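Local structure of putative uncharacterized protein (Wolbachia pipientis, 3F4S) at residues A92-S95 and H96-E99. The protein is an oxidoreductase of the DsbA family with a thioredoxin fold, and probably introduces disulfide bonds into secreted or periplasmic proteins. The protein carries 1 engineered substitution. Residues are numbered along the deposited sequence; the frame is centred on the assembly and turned at random.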
loop_
_atom_site.group_PDB
_atom_site.type_symbol
_atom_site.label_atom_id
_atom_site.label_comp_id
_atom_site.label_asym_id
_atom_site.label_seq_id
_atom_site.Cartn_x
_atom_site.Cartn_y
_atom_site.Cartn_z
ATOM N N ALA A 92 8.882 -2.071 6.260
ATOM C CA ALA A 92 8.602 -0.921 5.406
ATOM C C ALA A 92 9.901 -0.277 4.917
ATOM O O ALA A 92 10.011 0.121 3.756
ATOM C CB ALA A 92 7.739 0.102 6.148
ATOM N N MET A 93 10.885 -0.165 5.802
ATOM C CA MET A 93 12.192 0.360 5.407
ATOM C C MET A 93 12.833 -0.529 4.342
ATOM O O MET A 93 13.373 -0.035 3.349
ATOM C CB MET A 93 13.104 0.480 6.634
ATOM C CG MET A 93 12.646 1.567 7.627
ATOM S SD MET A 93 13.501 1.497 9.207
ATOM C CE MET A 93 15.199 1.790 8.700
ATOM N N LEU A 94 12.772 -1.841 4.550
ATOM C CA LEU A 94 13.382 -2.777 3.612
ATOM C C LEU A 94 12.754 -2.687 2.219
ATOM O O LEU A 94 13.433 -2.902 1.218
ATOM C CB LEU A 94 13.322 -4.208 4.146
ATOM C CG LEU A 94 14.059 -5.284 3.347
ATOM C CD1 LEU A 94 15.510 -4.873 3.077
ATOM C CD2 LEU A 94 13.985 -6.622 4.065
ATOM N N SER A 95 11.465 -2.359 2.153
ATOM C CA SER A 95 10.781 -2.266 0.863
ATOM C C SER A 95 11.457 -1.256 -0.060
ATOM O O SER A 95 11.340 -1.346 -1.281
ATOM C CB SER A 95 9.297 -1.923 1.039
ATOM O OG SER A 95 9.128 -0.551 1.357
ATOM N N HIS A 96 12.178 -0.303 0.521
ATOM C CA HIS A 96 12.863 0.705 -0.281
ATOM C C HIS A 96 14.111 0.180 -0.983
ATOM O O HIS A 96 14.709 0.883 -1.800
ATOM C CB HIS A 96 13.185 1.920 0.584
ATOM C CG HIS A 96 11.983 2.745 0.909
ATOM N ND1 HIS A 96 11.781 4.006 0.386
ATOM C CD2 HIS A 96 10.899 2.476 1.675
ATOM C CE1 HIS A 96 10.634 4.484 0.834
ATOM N NE2 HIS A 96 10.076 3.574 1.612
ATOM N N CYS A 97 14.501 -1.051 -0.667
ATOM C CA CYS A 97 15.559 -1.742 -1.414
ATOM C C CYS A 97 15.046 -2.269 -2.763
ATOM O O CYS A 97 15.812 -2.819 -3.549
ATOM C CB CYS A 97 16.125 -2.914 -0.595
ATOM S SG CYS A 97 17.755 -2.661 0.164
ATOM N N TYR A 98 13.746 -2.122 -3.007
ATOM C CA TYR A 98 13.112 -2.636 -4.226
ATOM C C TYR A 98 12.577 -1.490 -5.083
ATOM O O TYR A 98 11.545 -0.893 -4.772
ATOM C CB TYR A 98 12.008 -3.635 -3.868
ATOM C CG TYR A 98 12.550 -4.808 -3.087
ATOM C CD1 TYR A 98 12.883 -5.999 -3.719
ATOM C CD2 TYR A 98 12.769 -4.714 -1.723
ATOM C CE1 TYR A 98 13.407 -7.066 -3.004
ATOM C CE2 TYR A 98 13.287 -5.768 -1.006
ATOM C CZ TYR A 98 13.604 -6.939 -1.647
ATOM O OH TYR A 98 14.113 -7.989 -0.922
ATOM N N GLU A 99 13.289 -1.191 -6.164
ATOM C CA GLU A 99 13.041 0.024 -6.939
ATOM C C GLU A 99 11.949 -0.116 -8.003
ATOM O O GLU A 99 11.085 0.755 -8.124
ATOM C CB GLU A 99 14.340 0.522 -7.583
#
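Leu94 O accepts a hydrogen bond from Cys97 N at 2.8 Å, the shortest of three successive backbone bonds that reach back three residues. His96 N bonds to Met93 O at 3.1 Å, and Tyr98 N bonds to Ser95 O, also at 3.1 Å. This i to i-3 spacing makes a tight 3-10-like turn that follows on from helix 86-94.

The packed side lies around Leu94, Ser95 and Tyr98. The Tyr98 ring brings its edge to the carbonyl oxygens, with CD2 3.5 Å from Leu94 O. Its CG stands anti to its own carbonyl carbon (chi1 -60°), which folds the ring back against the turn. Leu94 CD1 approaches Cys97 CB at 4.2 Å, a light apolar contact. Leu138 packs on Leu94, Cys97 and Tyr98, while Phe107 stacks on the Tyr98 ring and Ser136 OG is hydrogen-bonded to its OH. Ser95 OG is buried and turned back along the helix (chi1 76°), where it donates to Ala92 O at 2.6 Å. It is also hydrogen-bonded to His81 NE2.

The other side is looser. His96 is partly exposed and meets the helix with one ring edge, CD2 lying 3.3 Å from Ala92 O in the plane of the ring.

The turn joins helix 86-94 to helix 101-113 in the helical part of this DsbA-like thioredoxin fold. Here Cys97 forms a disulfide with Cys146, separate from the Cys51-Cys54 pair of the thioredoxin-type CxxC motif.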